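Local atomic coordinates of DNA ligase (Archaeoglobus fulgidus, PDB entry 3GDE), a protein that probably seals nicks in double-stranded DNA during replication, recombination and repair, using ATP and probably forming a covalent enzyme-AMP intermediate. Residues A[237-251]-A[375-389]. Residues are numbered along the deposited sequence; the frame is centred on the assembly and turned at random.
Sequences LESAVREMRTAAVEW and KQIVTDSVDEVRKMY
With CG turned away from the backbone N (chi1 -170°), Leu237 drops its branches among Val382, Val385, Arg386 and Tyr389, a knob-into-hole fit; Arg386, its chain bent at chi3 (-93°), swings its guanidinium back to Glu238. The contact belongs to the adenylation domain of the ligase, where two helices, 237-243 and 382-389, pack over one face of an antiparallel strand pair. Leu237 CD1 lies over the Tyr389 ring, 4.2 Å from its centroid, a CH-pi contact, while CD2 sits above one face of the Arg386 guanidinium, toward its rim. At the edge of that group, NH2 (2.9 Å) and NH1 both donate to Glu238 OE1, an end-on salt bridge with the carboxylate and guanidinium planes only 18° apart. A methionine in place of Arg386 would probably leave the Glu238 carboxylate without its charged mate. Alongside, Val241 CG1 presses on Val382 CG2, and Val385 reaches both Leu237 and Val249. The strands 247-251 and 376-379 are joined by reciprocal backbone bonds in two hydrogen-bonded pairs, Ala247 with Thr379 and Val249 with Ile377; Val249 N to Ile377 O is 2.8 Å. Val249 and Thr379 face the helices, whereas Ala248 and Glu250 lie on the other face, with Leu354 of helix 354-364 against Ala248. There Glu250, a predicted ATP-binding residue, forms a salt bridge with Lys403 from strand 399-403, which flanks strand 247-251. The strand-to-helix turn is pinned by Thr379, whose OG1 accepts from Ser381 N (2.9 Å), an ST turn, and donates to Glu384 OE1. Near the predicted AMP-accepting Lys252, Met388 SD lies at the edge of the Trp251 ring, a Met-aromatic contact, with Met388 CG in the ring plane 3.6 Å from Trp251 NE1.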
loop_
_atom_site.group_PDB
_atom_site.type_symbol
_atom_site.label_atom_id
_atom_site.label_comp_id
_atom_site.label_asym_id
_atom_site.label_seq_id
_atom_site.Cartn_x
_atom_site.Cartn_y
_atom_site.Cartn_z
ATOM N N LEU A 237 -18.357 18.061 -15.446
ATOM C CA LEU A 237 -19.619 17.779 -14.776
ATOM C C LEU A 237 -20.719 17.292 -15.737
ATOM O O LEU A 237 -21.377 16.281 -15.474
ATOM C CB LEU A 237 -20.052 19.035 -14.018
ATOM C CG LEU A 237 -21.215 19.022 -13.037
ATOM C CD1 LEU A 237 -20.912 20.002 -11.925
ATOM C CD2 LEU A 237 -22.507 19.402 -13.750
ATOM N N GLU A 238 -20.900 18.001 -16.850
ATOM C CA GLU A 238 -21.970 17.689 -17.807
ATOM C C GLU A 238 -21.683 16.492 -18.722
ATOM O O GLU A 238 -22.610 15.919 -19.294
ATOM C CB GLU A 238 -22.374 18.922 -18.633
ATOM C CG GLU A 238 -21.215 19.695 -19.254
ATOM C CD GLU A 238 -20.580 20.685 -18.285
ATOM O OE1 GLU A 238 -21.331 21.372 -17.553
ATOM O OE2 GLU A 238 -19.333 20.777 -18.261
ATOM N N SER A 239 -20.414 16.116 -18.857
ATOM C CA SER A 239 -20.055 14.909 -19.601
ATOM C C SER A 239 -20.310 13.664 -18.759
ATOM O O SER A 239 -20.742 12.628 -19.276
ATOM C CB SER A 239 -18.595 14.950 -20.028
ATOM O OG SER A 239 -17.750 15.141 -18.908
ATOM N N ALA A 240 -20.032 13.774 -17.462
ATOM C CA ALA A 240 -20.309 12.703 -16.511
ATOM C C ALA A 240 -21.816 12.474 -16.381
ATOM O O ALA A 240 -22.291 11.338 -16.478
ATOM C CB ALA A 240 -19.695 13.031 -15.153
ATOM N N VAL A 241 -22.563 13.561 -16.195
ATOM C CA VAL A 241 -24.006 13.476 -15.949
ATOM C C VAL A 241 -24.825 13.284 -17.238
ATOM O O VAL A 241 -26.055 13.398 -17.228
ATOM C CB VAL A 241 -24.516 14.675 -15.075
ATOM C CG1 VAL A 241 -24.586 15.953 -15.882
ATOM C CG2 VAL A 241 -25.869 14.363 -14.439
ATOM N N ARG A 242 -24.137 12.979 -18.339
ATOM C CA ARG A 242 -24.806 12.587 -19.579
ATOM C C ARG A 242 -24.480 11.147 -19.999
ATOM O O ARG A 242 -25.318 10.481 -20.626
ATOM C CB ARG A 242 -24.553 13.592 -20.714
ATOM C CG ARG A 242 -23.179 13.541 -21.362
ATOM C CD ARG A 242 -23.161 14.377 -22.641
ATOM N NE ARG A 242 -21.878 14.280 -23.341
ATOM C CZ ARG A 242 -20.954 15.241 -23.369
ATOM N NH1 ARG A 242 -21.157 16.398 -22.748
ATOM N NH2 ARG A 242 -19.819 15.043 -24.031
ATOM N N GLU A 243 -23.277 10.671 -19.655
ATOM C CA GLU A 243 -22.941 9.254 -19.823
ATOM C C GLU A 243 -23.915 8.425 -18.983
ATOM O O GLU A 243 -24.574 7.519 -19.494
ATOM C CB GLU A 243 -21.483 8.953 -19.449
ATOM C CG GLU A 243 -21.119 7.470 -19.599
ATOM C CD GLU A 243 -19.627 7.173 -19.484
ATOM O OE1 GLU A 243 -19.191 6.147 -20.062
ATOM O OE2 GLU A 243 -18.893 7.946 -18.819
ATOM N N MET A 244 -23.997 8.748 -17.696
ATOM C CA MET A 244 -25.121 8.331 -16.873
ATOM C C MET A 244 -26.218 9.338 -17.165
ATOM O O MET A 244 -25.967 10.544 -17.158
ATOM C CB MET A 244 -24.767 8.390 -15.391
ATOM C CG MET A 244 -23.497 7.658 -15.019
ATOM S SD MET A 244 -22.960 8.121 -13.369
ATOM C CE MET A 244 -21.305 7.433 -13.353
ATOM N N ARG A 245 -27.423 8.857 -17.439
ATOM C CA ARG A 245 -28.537 9.744 -17.761
ATOM C C ARG A 245 -29.079 10.351 -16.464
ATOM O O ARG A 245 -29.124 11.572 -16.307
ATOM C CB ARG A 245 -29.624 8.980 -18.523
ATOM C CG ARG A 245 -29.125 8.221 -19.768
ATOM C CD ARG A 245 -29.053 9.101 -21.025
ATOM N NE ARG A 245 -30.378 9.552 -21.466
ATOM C CZ ARG A 245 -30.640 10.110 -22.648
ATOM N NH1 ARG A 245 -29.674 10.300 -23.544
ATOM N NH2 ARG A 245 -31.882 10.479 -22.939
ATOM N N THR A 246 -29.482 9.480 -15.543
ATOM C CA THR A 246 -29.786 9.857 -14.170
ATOM C C THR A 246 -28.605 9.398 -13.314
ATOM O O THR A 246 -27.999 8.357 -13.587
ATOM C CB THR A 246 -31.101 9.203 -13.685
ATOM O OG1 THR A 246 -32.138 9.438 -14.648
ATOM C CG2 THR A 246 -31.541 9.778 -12.349
ATOM N N ALA A 247 -28.270 10.179 -12.289
ATOM C CA ALA A 247 -27.084 9.914 -11.479
ATOM C C ALA A 247 -27.327 10.186 -10.010
ATOM O O ALA A 247 -28.020 11.144 -9.654
ATOM C CB ALA A 247 -25.909 10.747 -11.973
ATOM N N ALA A 248 -26.763 9.330 -9.161
ATOM C CA ALA A 248 -26.691 9.595 -7.730
ATOM C C ALA A 248 -25.489 10.509 -7.495
ATOM O O ALA A 248 -24.373 10.205 -7.930
ATOM C CB ALA A 248 -26.550 8.300 -6.954
ATOM N N VAL A 249 -25.723 11.641 -6.837
ATOM C CA VAL A 249 -24.687 12.652 -6.669
ATOM C C VAL A 249 -24.482 12.952 -5.198
ATOM O O VAL A 249 -25.438 13.175 -4.463
ATOM C CB VAL A 249 -25.006 13.975 -7.434
ATOM C CG1 VAL A 249 -23.809 14.925 -7.393
ATOM C CG2 VAL A 249 -25.388 13.704 -8.886
ATOM N N GLU A 250 -23.221 12.947 -4.784
ATOM C CA GLU A 250 -22.835 13.262 -3.419
ATOM C C GLU A 250 -21.701 14.276 -3.457
ATOM O O GLU A 250 -21.085 14.486 -4.491
ATOM C CB GLU A 250 -22.368 11.998 -2.690
ATOM C CG GLU A 250 -23.444 10.940 -2.500
ATOM C CD GLU A 250 -22.904 9.509 -2.472
ATOM O OE1 GLU A 250 -21.669 9.313 -2.369
ATOM O OE2 GLU A 250 -23.733 8.573 -2.561
ATOM N N TRP A 251 -21.438 14.906 -2.322
ATOM C CA TRP A 251 -20.261 15.741 -2.159
ATOM C C TRP A 251 -19.006 14.875 -2.236
ATOM O O TRP A 251 -19.014 13.734 -1.787
ATOM C CB TRP A 251 -20.310 16.453 -0.799
ATOM C CG TRP A 251 -21.236 17.638 -0.732
ATOM C CD1 TRP A 251 -22.219 17.974 -1.628
ATOM C CD2 TRP A 251 -21.284 18.632 0.303
ATOM N NE1 TRP A 251 -22.860 19.121 -1.222
ATOM C CE2 TRP A 251 -22.311 19.541 -0.038
ATOM C CE3 TRP A 251 -20.562 18.838 1.488
ATOM C CZ2 TRP A 251 -22.625 20.648 0.757
ATOM C CZ3 TRP A 251 -20.880 19.928 2.282
ATOM C CH2 TRP A 251 -21.902 20.820 1.914
ATOM N N LYS A 375 -25.025 13.518 2.012
ATOM C CA LYS A 375 -26.206 13.977 1.325
ATOM C C LYS A 375 -26.134 13.437 -0.100
ATOM O O LYS A 375 -25.106 13.532 -0.775
ATOM C CB LYS A 375 -26.287 15.512 1.364
ATOM C CG LYS A 375 -27.461 16.132 0.609
ATOM C CD LYS A 375 -27.490 17.661 0.783
ATOM C CE LYS A 375 -28.604 18.306 -0.035
ATOM N NZ LYS A 375 -29.958 17.809 0.357
ATOM N N GLN A 376 -27.221 12.828 -0.540
ATOM C CA GLN A 376 -27.282 12.325 -1.888
ATOM C C GLN A 376 -28.509 12.875 -2.594
ATOM O O GLN A 376 -29.582 12.968 -2.009
ATOM C CB GLN A 376 -27.308 10.804 -1.875
ATOM C CG GLN A 376 -27.106 10.169 -3.229
ATOM C CD GLN A 376 -27.310 8.679 -3.181
ATOM O OE1 GLN A 376 -26.345 7.916 -3.164
ATOM N NE2 GLN A 376 -28.563 8.249 -3.130
ATOM N N ILE A 377 -28.329 13.260 -3.848
ATOM C CA ILE A 377 -29.449 13.571 -4.729
ATOM C C ILE A 377 -29.426 12.611 -5.909
ATOM O O ILE A 377 -28.387 12.028 -6.223
ATOM C CB ILE A 377 -29.447 15.048 -5.212
ATOM C CG1 ILE A 377 -28.132 15.397 -5.924
ATOM C CG2 ILE A 377 -29.735 15.993 -4.037
ATOM C CD1 ILE A 377 -28.251 16.493 -6.969
ATOM N N VAL A 378 -30.588 12.412 -6.522
ATOM C CA VAL A 378 -30.696 11.611 -7.737
ATOM C C VAL A 378 -31.333 12.511 -8.795
ATOM O O VAL A 378 -32.380 13.101 -8.558
ATOM C CB VAL A 378 -31.514 10.307 -7.517
ATOM C CG1 VAL A 378 -31.367 9.376 -8.710
ATOM C CG2 VAL A 378 -31.058 9.585 -6.253
ATOM N N THR A 379 -30.695 12.630 -9.952
ATOM C CA THR A 379 -31.078 13.667 -10.909
ATOM C C THR A 379 -30.545 13.427 -12.315
ATOM O O THR A 379 -29.552 12.723 -12.499
ATOM C CB THR A 379 -30.617 15.073 -10.415
ATOM O OG1 THR A 379 -31.139 16.092 -11.280
ATOM C CG2 THR A 379 -29.095 15.170 -10.354
ATOM N N ASP A 380 -31.229 14.012 -13.299
ATOM C CA ASP A 380 -30.730 14.090 -14.671
ATOM C C ASP A 380 -30.417 15.537 -15.056
ATOM O O ASP A 380 -30.021 15.816 -16.189
ATOM C CB ASP A 380 -31.700 13.431 -15.675
ATOM C CG ASP A 380 -33.118 14.040 -15.658
ATOM O OD1 ASP A 380 -34.036 13.394 -16.228
ATOM O OD2 ASP A 380 -33.333 15.143 -15.096
ATOM N N SER A 381 -30.586 16.446 -14.098
ATOM C CA SER A 381 -30.406 17.881 -14.331
ATOM C C SER A 381 -28.966 18.344 -14.083
ATOM O O SER A 381 -28.479 18.292 -12.953
ATOM C CB SER A 381 -31.377 18.674 -13.444
ATOM O OG SER A 381 -31.315 20.065 -13.711
ATOM N N VAL A 382 -28.298 18.798 -15.145
ATOM C CA VAL A 382 -26.945 19.375 -15.043
ATOM C C VAL A 382 -26.903 20.568 -14.074
ATOM O O VAL A 382 -25.899 20.785 -13.392
ATOM C CB VAL A 382 -26.359 19.763 -16.442
ATOM C CG1 VAL A 382 -25.062 20.556 -16.311
ATOM C CG2 VAL A 382 -26.111 18.531 -17.286
ATOM N N ASP A 383 -28.002 21.319 -14.009
ATOM C CA ASP A 383 -28.106 22.493 -13.140
ATOM C C ASP A 383 -28.197 22.122 -11.670
ATOM O O ASP A 383 -27.663 22.834 -10.809
ATOM C CB ASP A 383 -29.309 23.357 -13.536
ATOM C CG ASP A 383 -29.097 24.104 -14.849
ATOM O OD1 ASP A 383 -30.035 24.802 -15.293
ATOM O OD2 ASP A 383 -28.002 24.004 -15.438
ATOM N N GLU A 384 -28.887 21.017 -11.387
ATOM C CA GLU A 384 -29.000 20.509 -10.018
ATOM C C GLU A 384 -27.654 20.014 -9.474
ATOM O O GLU A 384 -27.293 20.311 -8.333
ATOM C CB GLU A 384 -30.066 19.413 -9.915
ATOM C CG GLU A 384 -31.481 19.934 -9.681
ATOM C CD GLU A 384 -32.396 18.899 -9.028
ATOM O OE1 GLU A 384 -32.078 17.686 -9.083
ATOM O OE2 GLU A 384 -33.442 19.299 -8.457
ATOM N N VAL A 385 -26.913 19.278 -10.300
ATOM C CA VAL A 385 -25.592 18.784 -9.900
ATOM C C VAL A 385 -24.553 19.905 -9.787
ATOM O O VAL A 385 -23.692 19.852 -8.909
ATOM C CB VAL A 385 -25.114 17.542 -10.739
ATOM C CG1 VAL A 385 -25.572 17.622 -12.172
ATOM C CG2 VAL A 385 -23.591 17.328 -10.643
ATOM N N ARG A 386 -24.662 20.934 -10.630
ATOM C CA ARG A 386 -23.815 22.129 -10.488
ATOM C C ARG A 386 -24.100 22.914 -9.197
ATOM O O ARG A 386 -23.190 23.492 -8.603
ATOM C CB ARG A 386 -23.898 23.039 -11.718
ATOM C CG ARG A 386 -22.872 24.173 -11.697
ATOM C CD ARG A 386 -22.551 24.704 -13.087
ATOM N NE ARG A 386 -21.388 24.046 -13.686
ATOM C CZ ARG A 386 -21.407 23.335 -14.815
ATOM N NH1 ARG A 386 -22.534 23.168 -15.502
ATOM N NH2 ARG A 386 -20.285 22.793 -15.262
ATOM N N LYS A 387 -25.354 22.907 -8.754
ATOM C CA LYS A 387 -25.735 23.551 -7.498
ATOM C C LYS A 387 -25.110 22.849 -6.295
ATOM O O LYS A 387 -24.691 23.501 -5.337
ATOM C CB LYS A 387 -27.261 23.588 -7.357
ATOM C CG LYS A 387 -27.772 24.443 -6.202
ATOM C CD LYS A 387 -29.204 24.935 -6.447
ATOM C CE LYS A 387 -30.250 23.969 -5.893
ATOM N NZ LYS A 387 -30.314 24.003 -4.401
ATOM N N MET A 388 -25.067 21.518 -6.345
ATOM C CA MET A 388 -24.441 20.714 -5.292
ATOM C C MET A 388 -22.933 20.914 -5.305
ATOM O O MET A 388 -22.323 21.120 -4.261
ATOM C CB MET A 388 -24.775 19.231 -5.465
ATOM C CG MET A 388 -24.843 18.502 -4.143
ATOM S SD MET A 388 -24.928 16.721 -4.298
ATOM C CE MET A 388 -25.679 16.314 -2.727
ATOM N N TYR A 389 -22.357 20.856 -6.503
ATOM C CA TYR A 389 -20.951 21.164 -6.767
ATOM C C TYR A 389 -20.545 22.515 -6.167
ATOM O O TYR A 389 -19.608 22.591 -5.366
ATOM C CB TYR A 389 -20.723 21.116 -8.283
ATOM C CG TYR A 389 -19.315 21.354 -8.789
ATOM C CD1 TYR A 389 -18.335 20.367 -8.699
ATOM C CD2 TYR A 389 -18.984 22.556 -9.415
ATOM C CE1 TYR A 389 -17.044 20.591 -9.192
ATOM C CE2 TYR A 389 -17.706 22.792 -9.908
ATOM C CZ TYR A 389 -16.744 21.810 -9.795
ATOM O OH TYR A 389 -15.495 22.056 -10.300
HETATM O O HOH W 1 -28.992 14.062 -17.612
HETATM O O HOH W 2 -22.839 14.343 -0.022
#